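Local structure of nickel-dependent hydrogenase large subunit (Allochromatium vinosum, 3MYR) at residues R12-L17 and R59-C64; T65-I70 and G97-H102; M106-L111 and G428-R433; S374-P379 and P554-A559. The protein catalyses the reversible splitting of molecular hydrogen at a nickel-iron centre, probably recycling hydrogen released by nitrogenase, as the large subunit of a heterodimeric [NiFe] hydrogenase. All blocks are in the same frame, centred on the assembly; numbering follows the deposited sequence.

Interaction 1 of 4, residues R12-L17 and R59-C64. With NFV (Ni-Fe oxidized active center), chain N.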
loop_
_atom_site.group_PDB
_atom_site.type_symbol
_atom_site.label_atom_id
_atom_site.label_comp_id
_atom_site.label_asym_id
_atom_site.label_seq_id
_atom_site.Cartn_x
_atom_site.Cartn_y
_atom_site.Cartn_z
ATOM N N ARG B 12 -4.906 8.497 -8.092
ATOM C CA ARG B 12 -3.484 8.206 -8.075
ATOM C C ARG B 12 -2.899 8.370 -6.697
ATOM O O ARG B 12 -1.782 8.877 -6.538
ATOM C CB ARG B 12 -2.744 9.017 -9.150
ATOM C CG ARG B 12 -2.926 8.275 -10.493
ATOM C CD ARG B 12 -2.229 8.993 -11.652
ATOM N NE ARG B 12 -2.768 10.345 -11.881
ATOM C CZ ARG B 12 -2.097 11.494 -11.728
ATOM N NH1 ARG B 12 -0.832 11.547 -11.292
ATOM N NH2 ARG B 12 -2.673 12.642 -12.087
ATOM N N ILE B 13 -3.698 7.994 -5.696
ATOM C CA ILE B 13 -3.176 7.667 -4.381
ATOM C C ILE B 13 -3.759 6.309 -4.013
ATOM O O ILE B 13 -4.549 5.708 -4.779
ATOM C CB ILE B 13 -3.649 8.738 -3.304
ATOM C CG1 ILE B 13 -5.199 8.754 -3.191
ATOM C CG2 ILE B 13 -3.206 10.092 -3.696
ATOM C CD1 ILE B 13 -5.735 9.480 -1.931
ATOM N N GLU B 14 -3.433 5.852 -2.815
ATOM C CA GLU B 14 -4.201 4.754 -2.216
ATOM C C GLU B 14 -5.317 5.343 -1.336
ATOM O O GLU B 14 -5.076 6.244 -0.541
ATOM C CB GLU B 14 -3.280 3.896 -1.340
ATOM C CG GLU B 14 -3.972 2.543 -0.902
ATOM C CD GLU B 14 -5.227 2.755 -0.016
ATOM O OE1 GLU B 14 -6.233 1.960 -0.195
ATOM O OE2 GLU B 14 -5.211 3.703 0.835
ATOM N N GLY B 15 -6.539 4.889 -1.525
ATOM C CA GLY B 15 -7.606 5.225 -0.623
ATOM C C GLY B 15 -8.328 6.512 -0.925
ATOM O O GLY B 15 -8.269 7.033 -2.035
ATOM N N HIS B 16 -9.013 7.044 0.087
ATOM C CA HIS B 16 -10.110 7.978 -0.154
ATOM C C HIS B 16 -9.841 9.335 0.460
ATOM O O HIS B 16 -10.021 9.505 1.664
ATOM C CB HIS B 16 -11.422 7.379 0.405
ATOM C CG HIS B 16 -11.903 6.225 -0.410
ATOM N ND1 HIS B 16 -11.800 4.908 0.011
ATOM C CD2 HIS B 16 -12.315 6.174 -1.694
ATOM C CE1 HIS B 16 -12.269 4.106 -0.933
ATOM N NE2 HIS B 16 -12.553 4.851 -1.989
ATOM N N LEU B 17 -9.406 10.280 -0.362
ATOM C CA LEU B 17 -8.951 11.563 0.111
ATOM C C LEU B 17 -9.703 12.666 -0.617
ATOM O O LEU B 17 -9.843 12.660 -1.830
ATOM C CB LEU B 17 -7.449 11.733 -0.066
ATOM C CG LEU B 17 -6.767 13.068 0.364
ATOM C CD1 LEU B 17 -6.726 13.285 1.897
ATOM C CD2 LEU B 17 -5.296 13.173 -0.186
ATOM N N ARG B 59 -3.643 -6.067 6.588
ATOM C CA ARG B 59 -4.765 -5.683 5.722
ATOM C C ARG B 59 -5.262 -4.257 5.980
ATOM O O ARG B 59 -6.202 -3.811 5.333
ATOM C CB ARG B 59 -5.928 -6.703 5.821
ATOM C CG ARG B 59 -5.739 -7.893 4.843
ATOM C CD ARG B 59 -4.462 -8.759 5.163
ATOM N NE ARG B 59 -4.546 -10.046 4.469
ATOM C CZ ARG B 59 -3.736 -11.073 4.696
ATOM N NH1 ARG B 59 -2.919 -11.037 5.758
ATOM N NH2 ARG B 59 -3.760 -12.154 3.884
ATOM N N ILE B 60 -4.593 -3.518 6.851
ATOM C CA ILE B 60 -4.737 -2.063 6.787
ATOM C C ILE B 60 -4.466 -1.581 5.368
ATOM O O ILE B 60 -5.123 -0.658 4.870
ATOM C CB ILE B 60 -3.792 -1.367 7.820
ATOM C CG1 ILE B 60 -4.446 -1.582 9.206
ATOM C CG2 ILE B 60 -3.613 0.161 7.463
ATOM C CD1 ILE B 60 -3.475 -1.093 10.422
ATOM N N CYS B 61 -3.480 -2.177 4.697
ATOM C CA CYS B 61 -3.114 -1.613 3.402
ATOM C C CYS B 61 -2.312 -2.561 2.567
ATOM O O CYS B 61 -1.376 -3.152 3.051
ATOM C CB CYS B 61 -2.377 -0.277 3.546
ATOM S SG CYS B 61 -2.208 0.534 1.909
ATOM N N GLY B 62 -2.722 -2.741 1.320
ATOM C CA GLY B 62 -2.011 -3.631 0.442
ATOM C C GLY B 62 -1.045 -2.946 -0.516
ATOM O O GLY B 62 -0.410 -3.614 -1.353
ATOM N N VAL B 63 -0.914 -1.619 -0.437
ATOM C CA VAL B 63 0.117 -0.925 -1.249
ATOM C C VAL B 63 1.404 -0.963 -0.432
ATOM O O VAL B 63 2.402 -1.507 -0.895
ATOM C CB VAL B 63 -0.243 0.548 -1.537
ATOM C CG1 VAL B 63 0.956 1.253 -2.268
ATOM C CG2 VAL B 63 -1.429 0.556 -2.416
ATOM N N CYS B 64 1.398 -0.448 0.811
ATOM C CA CYS B 64 2.520 -0.746 1.669
ATOM C C CYS B 64 2.179 -2.125 2.332
ATOM O O CYS B 64 2.038 -2.237 3.544
ATOM C CB CYS B 64 2.795 0.336 2.730
ATOM S SG CYS B 64 1.254 0.648 3.705
HETATM FE FE NFV N . 1.462 2.757 4.615
HETATM NI NI NFV N . -0.664 2.050 2.599
HETATM C C1 NFV N . 2.009 2.461 6.061
HETATM O O1 NFV N . 2.497 2.261 7.182
HETATM C C2 NFV N . 3.257 3.037 4.037
HETATM N N2 NFV N . 4.380 3.192 3.697
HETATM C C3 NFV N . 1.208 4.589 4.981
HETATM N N3 NFV N . 1.027 5.720 5.223
HETATM O O4 NFV N . 0.878 3.121 2.751
#

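Interaction 2 of 4, residues T65-I70 and G97-H102. With NFV (Ni-Fe oxidized active center), chain N.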
loop_
_atom_site.group_PDB
_atom_site.type_symbol
_atom_site.label_atom_id
_atom_site.label_comp_id
_atom_site.label_asym_id
_atom_site.label_seq_id
_atom_site.Cartn_x
_atom_site.Cartn_y
_atom_site.Cartn_z
ATOM N N THR B 65 2.059 -3.166 1.527
ATOM C CA THR B 65 1.890 -4.486 2.103
ATOM C C THR B 65 3.214 -4.760 2.892
ATOM O O THR B 65 4.145 -3.950 2.766
ATOM C CB THR B 65 1.652 -5.534 1.017
ATOM O OG1 THR B 65 1.338 -6.760 1.677
ATOM C CG2 THR B 65 2.864 -5.699 0.135
ATOM N N LEU B 66 3.217 -5.768 3.758
ATOM C CA LEU B 66 4.359 -6.096 4.631
ATOM C C LEU B 66 4.514 -5.163 5.846
ATOM O O LEU B 66 4.787 -5.624 6.955
ATOM C CB LEU B 66 5.681 -6.307 3.800
ATOM C CG LEU B 66 7.013 -6.344 4.586
ATOM C CD1 LEU B 66 7.983 -7.209 3.908
ATOM C CD2 LEU B 66 7.580 -4.922 4.718
ATOM N N VAL B 67 4.373 -3.842 5.678
ATOM C CA VAL B 67 4.916 -2.975 6.753
ATOM C C VAL B 67 4.112 -3.040 8.058
ATOM O O VAL B 67 4.718 -2.978 9.127
ATOM C CB VAL B 67 5.044 -1.453 6.345
ATOM C CG1 VAL B 67 5.888 -1.352 5.035
ATOM C CG2 VAL B 67 3.640 -0.852 6.187
ATOM N N HIS B 68 2.787 -3.242 7.985
ATOM C CA HIS B 68 2.052 -3.433 9.224
ATOM C C HIS B 68 2.265 -4.832 9.815
ATOM O O HIS B 68 2.064 -4.982 10.993
ATOM C CB HIS B 68 0.552 -3.154 9.019
ATOM C CG HIS B 68 0.268 -1.706 8.692
ATOM N ND1 HIS B 68 0.287 -0.717 9.636
ATOM C CD2 HIS B 68 -0.042 -1.092 7.522
ATOM C CE1 HIS B 68 0.053 0.461 9.063
ATOM N NE2 HIS B 68 -0.161 0.258 7.778
ATOM N N GLY B 69 2.496 -5.869 8.979
ATOM C CA GLY B 69 2.878 -7.159 9.492
ATOM C C GLY B 69 4.154 -6.996 10.314
ATOM O O GLY B 69 4.258 -7.506 11.409
ATOM N N ILE B 70 5.163 -6.349 9.762
ATOM C CA ILE B 70 6.404 -6.150 10.475
ATOM C C ILE B 70 6.224 -5.342 11.787
ATOM O O ILE B 70 6.726 -5.742 12.837
ATOM C CB ILE B 70 7.477 -5.514 9.513
ATOM C CG1 ILE B 70 8.050 -6.691 8.700
ATOM C CG2 ILE B 70 8.630 -4.866 10.364
ATOM C CD1 ILE B 70 8.796 -6.270 7.643
ATOM N N GLY B 97 13.482 -3.923 2.444
ATOM C CA GLY B 97 14.166 -3.227 1.308
ATOM C C GLY B 97 13.402 -3.531 0.002
ATOM O O GLY B 97 13.124 -2.615 -0.777
ATOM N N ALA B 98 13.032 -4.784 -0.230
ATOM C CA ALA B 98 12.294 -5.146 -1.483
ATOM C C ALA B 98 10.998 -4.362 -1.532
ATOM O O ALA B 98 10.545 -3.962 -2.637
ATOM C CB ALA B 98 11.962 -6.654 -1.562
ATOM N N GLN B 99 10.358 -4.160 -0.369
ATOM C CA GLN B 99 9.054 -3.443 -0.379
ATOM C C GLN B 99 9.247 -1.936 -0.738
ATOM O O GLN B 99 8.438 -1.327 -1.466
ATOM C CB GLN B 99 8.380 -3.566 1.014
ATOM C CG GLN B 99 7.142 -2.655 1.167
ATOM C CD GLN B 99 6.046 -2.985 0.112
ATOM O OE1 GLN B 99 5.911 -4.123 -0.286
ATOM N NE2 GLN B 99 5.271 -1.969 -0.330
ATOM N N TYR B 100 10.241 -1.280 -0.109
ATOM C CA TYR B 100 10.568 0.078 -0.452
ATOM C C TYR B 100 10.775 0.254 -1.949
ATOM O O TYR B 100 10.273 1.212 -2.555
ATOM C CB TYR B 100 11.914 0.498 0.190
ATOM C CG TYR B 100 11.721 1.207 1.484
ATOM C CD1 TYR B 100 11.439 0.488 2.670
ATOM C CD2 TYR B 100 11.940 2.563 1.575
ATOM C CE1 TYR B 100 11.363 1.122 3.923
ATOM C CE2 TYR B 100 11.867 3.202 2.819
ATOM C CZ TYR B 100 11.626 2.496 3.993
ATOM O OH TYR B 100 11.599 3.204 5.237
ATOM N N ILE B 101 11.609 -0.601 -2.518
ATOM C CA ILE B 101 12.018 -0.408 -3.926
ATOM C C ILE B 101 10.800 -0.595 -4.839
ATOM O O ILE B 101 10.530 0.222 -5.681
ATOM C CB ILE B 101 13.123 -1.360 -4.229
ATOM C CG1 ILE B 101 14.350 -0.820 -3.426
ATOM C CG2 ILE B 101 13.503 -1.314 -5.721
ATOM C CD1 ILE B 101 15.278 -1.974 -3.119
ATOM N N HIS B 102 10.028 -1.663 -4.616
ATOM C CA HIS B 102 8.834 -1.919 -5.386
ATOM C C HIS B 102 7.915 -0.710 -5.268
ATOM O O HIS B 102 7.388 -0.218 -6.232
ATOM C CB HIS B 102 8.124 -3.188 -4.818
ATOM C CG HIS B 102 6.866 -3.535 -5.539
ATOM N ND1 HIS B 102 5.636 -2.997 -5.199
ATOM C CD2 HIS B 102 6.650 -4.326 -6.622
ATOM C CE1 HIS B 102 4.715 -3.502 -6.010
ATOM N NE2 HIS B 102 5.312 -4.271 -6.909
HETATM FE FE NFV N . 1.462 2.757 4.615
HETATM NI NI NFV N . -0.664 2.050 2.599
HETATM C C1 NFV N . 2.009 2.461 6.061
HETATM O O1 NFV N . 2.497 2.261 7.182
HETATM C C2 NFV N . 3.257 3.037 4.037
HETATM N N2 NFV N . 4.380 3.192 3.697
HETATM C C3 NFV N . 1.208 4.589 4.981
HETATM N N3 NFV N . 1.027 5.720 5.223
HETATM O O4 NFV N . 0.878 3.121 2.751
#

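Interaction 3 of 4, residues M106-L111 and G428-R433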
loop_
_atom_site.group_PDB
_atom_site.type_symbol
_atom_site.label_atom_id
_atom_site.label_comp_id
_atom_site.label_asym_id
_atom_site.label_seq_id
_atom_site.Cartn_x
_atom_site.Cartn_y
_atom_site.Cartn_z
ATOM N N MET B 106 6.909 2.232 -8.213
ATOM C CA MET B 106 5.522 2.322 -8.756
ATOM C C MET B 106 4.915 3.645 -8.323
ATOM O O MET B 106 4.114 4.184 -9.076
ATOM C CB MET B 106 4.594 1.224 -8.158
ATOM C CG MET B 106 4.982 -0.201 -8.722
ATOM S SD MET B 106 3.661 -1.393 -8.178
ATOM C CE MET B 106 2.205 -0.992 -9.162
ATOM N N HIS B 107 5.225 4.146 -7.110
ATOM C CA HIS B 107 4.669 5.470 -6.813
ATOM C C HIS B 107 5.114 6.479 -7.877
ATOM O O HIS B 107 4.312 7.237 -8.446
ATOM C CB HIS B 107 5.122 6.077 -5.452
ATOM C CG HIS B 107 4.575 7.438 -5.241
ATOM N ND1 HIS B 107 5.320 8.589 -5.384
ATOM C CD2 HIS B 107 3.299 7.840 -5.032
ATOM C CE1 HIS B 107 4.546 9.636 -5.182
ATOM N NE2 HIS B 107 3.311 9.207 -4.966
ATOM N N PHE B 108 6.398 6.505 -8.142
ATOM C CA PHE B 108 6.900 7.487 -9.071
ATOM C C PHE B 108 6.258 7.369 -10.484
ATOM O O PHE B 108 5.798 8.365 -11.029
ATOM C CB PHE B 108 8.410 7.483 -9.184
ATOM C CG PHE B 108 8.912 8.556 -10.162
ATOM C CD1 PHE B 108 9.298 8.222 -11.457
ATOM C CD2 PHE B 108 8.907 9.903 -9.778
ATOM C CE1 PHE B 108 9.731 9.251 -12.385
ATOM C CE2 PHE B 108 9.324 10.923 -10.636
ATOM C CZ PHE B 108 9.744 10.591 -11.964
ATOM N N TYR B 109 6.283 6.183 -11.093
ATOM C CA TYR B 109 5.738 6.042 -12.439
ATOM C C TYR B 109 4.229 6.048 -12.461
ATOM O O TYR B 109 3.638 6.821 -13.212
ATOM C CB TYR B 109 6.306 4.832 -13.195
ATOM C CG TYR B 109 7.740 5.055 -13.520
ATOM C CD1 TYR B 109 8.107 5.920 -14.558
ATOM C CD2 TYR B 109 8.726 4.566 -12.699
ATOM C CE1 TYR B 109 9.449 6.156 -14.828
ATOM C CE2 TYR B 109 10.068 4.816 -12.938
ATOM C CZ TYR B 109 10.415 5.632 -13.996
ATOM O OH TYR B 109 11.738 5.911 -14.247
ATOM N N HIS B 110 3.601 5.227 -11.636
ATOM C CA HIS B 110 2.196 4.912 -11.866
ATOM C C HIS B 110 1.265 5.836 -11.132
ATOM O O HIS B 110 0.132 6.061 -11.584
ATOM C CB HIS B 110 1.937 3.418 -11.524
ATOM C CG HIS B 110 2.839 2.527 -12.317
ATOM N ND1 HIS B 110 3.657 1.591 -11.744
ATOM C CD2 HIS B 110 3.186 2.574 -13.635
ATOM C CE1 HIS B 110 4.421 1.038 -12.678
ATOM N NE2 HIS B 110 4.134 1.606 -13.839
ATOM N N LEU B 111 1.756 6.453 -10.064
ATOM C CA LEU B 111 0.944 7.426 -9.288
ATOM C C LEU B 111 1.351 8.896 -9.491
ATOM O O LEU B 111 0.481 9.744 -9.659
ATOM C CB LEU B 111 0.903 7.102 -7.780
ATOM C CG LEU B 111 0.533 5.614 -7.459
ATOM C CD1 LEU B 111 0.324 5.445 -5.928
ATOM C CD2 LEU B 111 -0.659 5.128 -8.104
ATOM N N GLY B 428 11.941 18.436 -3.510
ATOM C CA GLY B 428 12.947 17.765 -2.687
ATOM C C GLY B 428 12.395 16.434 -2.130
ATOM O O GLY B 428 13.096 15.459 -2.010
ATOM N N ARG B 429 11.108 16.392 -1.829
ATOM C CA ARG B 429 10.476 15.200 -1.262
ATOM C C ARG B 429 10.506 14.106 -2.337
ATOM O O ARG B 429 10.791 12.964 -2.040
ATOM C CB ARG B 429 9.019 15.557 -0.932
ATOM C CG ARG B 429 8.239 14.582 -0.123
ATOM C CD ARG B 429 6.851 15.160 0.230
ATOM N NE ARG B 429 6.973 16.282 1.174
ATOM C CZ ARG B 429 6.621 17.552 0.941
ATOM N NH1 ARG B 429 6.086 17.956 -0.224
ATOM N NH2 ARG B 429 6.816 18.460 1.890
ATOM N N THR B 430 10.186 14.477 -3.573
ATOM C CA THR B 430 10.076 13.542 -4.668
ATOM C C THR B 430 11.502 13.063 -4.951
ATOM O O THR B 430 11.720 11.880 -5.188
ATOM C CB THR B 430 9.525 14.260 -5.936
ATOM O OG1 THR B 430 8.227 14.745 -5.653
ATOM C CG2 THR B 430 9.451 13.326 -7.200
ATOM N N ALA B 431 12.458 13.981 -4.964
ATOM C CA ALA B 431 13.866 13.587 -5.125
ATOM C C ALA B 431 14.311 12.654 -3.941
ATOM O O ALA B 431 15.017 11.706 -4.167
ATOM C CB ALA B 431 14.799 14.832 -5.179
ATOM N N ALA B 432 13.959 12.979 -2.693
ATOM C CA ALA B 432 14.392 12.155 -1.558
ATOM C C ALA B 432 13.934 10.677 -1.731
ATOM O O ALA B 432 14.651 9.728 -1.386
ATOM C CB ALA B 432 13.805 12.733 -0.247
ATOM N N ARG B 433 12.694 10.507 -2.161
ATOM C CA ARG B 433 12.159 9.161 -2.410
ATOM C C ARG B 433 13.095 8.345 -3.363
ATOM O O ARG B 433 13.383 7.152 -3.131
ATOM C CB ARG B 433 10.727 9.290 -2.935
ATOM C CG ARG B 433 9.986 7.906 -3.208
ATOM C CD ARG B 433 8.526 8.097 -3.626
ATOM N NE ARG B 433 7.846 8.596 -2.435
ATOM C CZ ARG B 433 7.461 9.847 -2.226
ATOM N NH1 ARG B 433 6.951 10.151 -1.015
ATOM N NH2 ARG B 433 7.479 10.769 -3.232
HETATM O O HOH W 1 7.423 10.210 -6.118
#

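Interaction 4 of 4, residues S374-P379 and P554-A559. With NFV (Ni-Fe oxidized active center), chain N.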
loop_
_atom_site.group_PDB
_atom_site.type_symbol
_atom_site.label_atom_id
_atom_site.label_comp_id
_atom_site.label_asym_id
_atom_site.label_seq_id
_atom_site.Cartn_x
_atom_site.Cartn_y
_atom_site.Cartn_z
ATOM N N SER B 374 -12.581 14.914 9.141
ATOM C CA SER B 374 -11.779 13.840 8.650
ATOM C C SER B 374 -11.890 12.579 9.505
ATOM O O SER B 374 -12.086 12.655 10.715
ATOM C CB SER B 374 -10.270 14.266 8.590
ATOM O OG SER B 374 -9.449 13.183 8.002
ATOM N N TRP B 375 -11.676 11.412 8.869
ATOM C CA TRP B 375 -11.563 10.164 9.579
ATOM C C TRP B 375 -10.144 9.966 10.066
ATOM O O TRP B 375 -9.926 9.031 10.819
ATOM C CB TRP B 375 -12.032 8.929 8.785
ATOM C CG TRP B 375 -13.535 8.822 8.688
ATOM C CD1 TRP B 375 -14.296 8.945 7.559
ATOM C CD2 TRP B 375 -14.427 8.508 9.743
ATOM N NE1 TRP B 375 -15.632 8.777 7.853
ATOM C CE2 TRP B 375 -15.742 8.550 9.208
ATOM C CE3 TRP B 375 -14.259 8.313 11.135
ATOM C CZ2 TRP B 375 -16.884 8.274 9.987
ATOM C CZ3 TRP B 375 -15.407 8.009 11.906
ATOM C CH2 TRP B 375 -16.695 8.032 11.339
ATOM N N LEU B 376 -9.221 10.868 9.723
ATOM C CA LEU B 376 -7.853 10.789 10.302
ATOM C C LEU B 376 -7.793 11.450 11.654
ATOM O O LEU B 376 -8.280 12.580 11.801
ATOM C CB LEU B 376 -6.747 11.419 9.395
ATOM C CG LEU B 376 -6.430 10.619 8.092
ATOM C CD1 LEU B 376 -7.610 10.758 7.054
ATOM C CD2 LEU B 376 -5.159 11.284 7.516
ATOM N N LYS B 377 -7.220 10.754 12.651
ATOM C CA LYS B 377 -6.736 11.433 13.870
ATOM C C LYS B 377 -5.591 12.418 13.515
ATOM O O LYS B 377 -5.004 12.326 12.422
ATOM C CB LYS B 377 -6.261 10.415 14.895
ATOM C CG LYS B 377 -7.386 9.515 15.433
ATOM C CD LYS B 377 -6.818 8.512 16.411
ATOM C CE LYS B 377 -7.946 7.596 16.906
ATOM N NZ LYS B 377 -7.402 6.462 17.774
ATOM N N ALA B 378 -5.291 13.355 14.439
ATOM C CA ALA B 378 -4.202 14.318 14.262
ATOM C C ALA B 378 -3.003 14.059 15.188
ATOM O O ALA B 378 -3.038 14.469 16.346
ATOM C CB ALA B 378 -4.728 15.752 14.431
ATOM N N PRO B 379 -1.979 13.340 14.694
ATOM C CA PRO B 379 -0.855 12.987 15.560
ATOM C C PRO B 379 0.027 14.226 15.667
ATOM O O PRO B 379 0.220 14.943 14.675
ATOM C CB PRO B 379 -0.118 11.860 14.753
ATOM C CG PRO B 379 -1.173 11.315 13.872
ATOM C CD PRO B 379 -1.904 12.598 13.427
ATOM N N PRO B 554 0.313 9.732 -0.554
ATOM C CA PRO B 554 -0.739 9.474 0.458
ATOM C C PRO B 554 -1.297 8.050 0.412
ATOM O O PRO B 554 -1.445 7.464 -0.658
ATOM C CB PRO B 554 -1.869 10.444 0.081
ATOM C CG PRO B 554 -1.214 11.514 -0.811
ATOM C CD PRO B 554 -0.051 10.822 -1.478
ATOM N N CYS B 555 -1.650 7.520 1.575
ATOM C CA CYS B 555 -2.337 6.254 1.661
ATOM C C CYS B 555 -3.364 6.385 2.783
ATOM O O CYS B 555 -2.999 6.495 3.957
ATOM C CB CYS B 555 -1.328 5.135 1.951
ATOM S SG CYS B 555 -2.252 3.547 2.075
ATOM N N ILE B 556 -4.651 6.442 2.429
ATOM C CA ILE B 556 -5.693 6.816 3.425
ATOM C C ILE B 556 -6.187 5.544 4.106
ATOM O O ILE B 556 -6.723 5.580 5.218
ATOM C CB ILE B 556 -6.864 7.606 2.782
ATOM C CG1 ILE B 556 -6.357 8.956 2.134
ATOM C CG2 ILE B 556 -7.910 7.919 3.813
ATOM C CD1 ILE B 556 -5.225 9.724 2.853
ATOM N N ALA B 557 -6.010 4.404 3.452
ATOM C CA ALA B 557 -6.347 3.164 4.172
ATOM C C ALA B 557 -5.323 3.048 5.315
ATOM O O ALA B 557 -5.703 2.822 6.476
ATOM C CB ALA B 557 -6.227 1.907 3.206
ATOM N N CYS B 558 -4.034 3.286 5.038
ATOM C CA CYS B 558 -3.098 3.351 6.166
ATOM C C CYS B 558 -3.468 4.430 7.180
ATOM O O CYS B 558 -3.404 4.205 8.393
ATOM C CB CYS B 558 -1.710 3.709 5.659
ATOM S SG CYS B 558 -0.752 2.284 5.236
ATOM N N ALA B 559 -3.777 5.642 6.681
ATOM C CA ALA B 559 -3.891 6.793 7.590
ATOM C C ALA B 559 -5.044 6.588 8.617
ATOM O O ALA B 559 -4.983 7.103 9.746
ATOM C CB ALA B 559 -4.165 8.109 6.770
HETATM FE FE NFV N . 1.462 2.757 4.615
HETATM NI NI NFV N . -0.664 2.050 2.599
HETATM C C1 NFV N . 2.009 2.461 6.061
HETATM O O1 NFV N . 2.497 2.261 7.182
HETATM C C2 NFV N . 3.257 3.037 4.037
HETATM N N2 NFV N . 4.380 3.192 3.697
HETATM C C3 NFV N . 1.208 4.589 4.981
HETATM N N3 NFV N . 1.027 5.720 5.223
HETATM O O4 NFV N . 0.878 3.121 2.751
HETATM O O HOH W 2 -6.145 7.807 12.188
#

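Interaction 1 of 4, residues R12-L17 and R59-C64
Glu-14 meets Cys-61 and Val-63 in a small, buried, mostly apolar contact between two loops beside the nickel-iron centre, one leading into strand 17-24 and the other linking helix 53-58 to helix 67-80. The methylenes of Glu-14 do the touching: CG lies 3.6 Å from Val-63 CG2 and 3.9 Å from Cys-61 SG. With CG anti to the backbone N (chi1 -169°), the chain is directed at the 59-64 loop, then bends at chi2 and runs antiparallel to the Val-63 side chain. Its carboxylate is held from two directions, OE2 by Ala-557 N and OE1 by Thr-15 OG1 of the small subunit. Residues 61-64 form the N-terminal CxxC pair of the family. Cys-61 SG binds nickel at 2.3 Å, while Cys-64 SG binds iron at 2.3 Å and stands 2.6 Å from nickel, as expected of a bridging thiolate. Val-63 N donates to Cys-61 SG at 3.4 Å and 160°. That bond probably draws some electron density from the sulfur, so the nickel ligand has a peptide N-H on it as well as the glutamate methylene beside it, while the carboxylate links the C-terminal cysteine motif to the small subunit.

Interaction 2 of 4, residues T65-I70 and G97-H102
Thr-65 and Leu-66 lead into helix 67-80 and pack, with Val-67, on Gln-99 of the long helix 86-112, so the contact sets the start of one helix against the flank of another in the buried interior of the large subunit. Thr-65 comes first. Its carbonyl O sits over the face of the Gln-99 amide, 3.4 Å from CD, and the two side chains cross at about a right angle, with Thr-65 CG2 3.5 Å from Gln-99 OE1. Gln-99 is folded to present that face: CG is anti to the backbone N, and a chi2 of 60° turns the amide back. NE2 donates to Asp-103 OD2 and more weakly to Val-63 O, which together help set the rotation of the amide, while Thr-65 OG1 pairs with His-214 N. Leu-66 occupies the N-cap position, and its O receives Ile-70 N to begin the helical bonding. The Leu-66 side chain slides antiparallel past Gln-99, bringing CD2 to 4.0 Å from CB. Val-67 divides its branches: CG1 rests 4.3 Å from Gln-99 CG, while CG2 faces the C1-O1 ligand on the iron, 3.5 Å from O1. One residue on, His-68 ND1 pairs with His-492, and the other ring nitrogen, NE2, lies beside Cys-558 SG and 3.4 Å from the same O1 of the bound centre.

Interaction 3 of 4, residues M106-L111 and G428-R433
His-107 and Arg-433, with Phe-108 and Thr-430 beside them, join helix 86-112 to helix 426-456 in the helical interior of the large subunit. The first kind of contact is a tilted polar packing of ring against guanidinium. The imidazole comes over one face of the Arg-433 guanidinium with CE1 leading, 3.7 Å from NH2, and the two planes are 63° apart, so the groups lean on one another without lying flat. ND1 of the same ring is 3.7 Å from Arg-433 CD, where the arginine chain bends (chi3 -69°) after an extended run from the backbone. The second kind is water-mediated: a water 2.8 Å from His-107 ND1, in the plane of the ring, accepts from Arg-433 NH2 at 2.9 Å. It also lies at the edge of the Phe-108 ring. Apolar contact completes the set, with Thr-430 CG2 approaching the Phe-108 edge, 4.2 Å from CE2 and near the ring plane. On Thr-430 the hydroxyl turns elsewhere, to Thr-426 O and His-112 NE2. Arg-433 NH2 has a second partner in Ser-551 O, which helps hold the guanidinium in place. No direct hydrogen bond joins the two segments; the positive charge so close to His-107 would tend to disfavour a second proton on that imidazole, and the shared water carries the polar link between the helices.

Interaction 4 of 4, residues S374-P379 and P554-A559
Leu-376 and Ala-559 bring the two backbones nearest, 6.2 Å between their CA atoms, where a loop about to enter strand 378-381 passes the short C-terminal helix 556-560. Each segment is shaped by a side-chain bond of its own. Ser-374 OG accepts from Leu-376 N at 2.9 Å, closing an ST turn, and Cys-555 at the N-cap position takes Cys-558 N on its SG at 3.5 Å and 162°. Between the segments, one water accepts from Lys-377 N at 3.2 Å and donates to Ala-559 O at 2.8 Å; that carbonyl also receives Thr-511 OG1. The side chains meet through the leucine fork. With Leu-376 CG anti to the carbonyl carbon (chi1 -70°), the fork spreads over the helix: CD2 presses on Ala-559 CB at 3.4 Å, tight for two carbons, while CD1 reaches Ile-556 CG2 at a looser 4.3 Å. Ala-514 and Val-560 also touch Leu-376. Ile-556 and Ala-559 take the packing, while the metals are bound by Cys-555, just before the helix, and Cys-558, within it. Cys-555 SG binds nickel at 2.2 Å, and Cys-558 SG binds iron while lying close to nickel as well. Having the capping sulfur as a metal ligand means that the start of the helix and the cofactor share one atom. This is the C-terminal CxxC of the [NiFe] hydrogenase large subunit, which completes the set of four cysteine ligands of the active centre just ahead of His-561, a ligand of the magnesium ion.

How the interactions relate
All four contacts are buried, and none has a direct hydrogen bond between its own segments. Interactions 1 and 4 supply the two cysteine pairs that hold the nickel-iron centre and are also joined by the backbone bond from Ile-556 N to Glu-14 O. Interaction 2 follows directly on from 59-64 and adds second-shell packing, with His-68 reaching from helix 67-80 to the C-terminal motif of interaction 4. Interaction 3 shares helix 86-112 with interaction 2 but lies farther from the metals; its link to interaction 1 is Arg-12 NH1 to Leu-111 O. Chemistry follows place: methylene and thiolate at 1, amide face at 2, arginine, histidine and water at 3, aliphatic packing at 4.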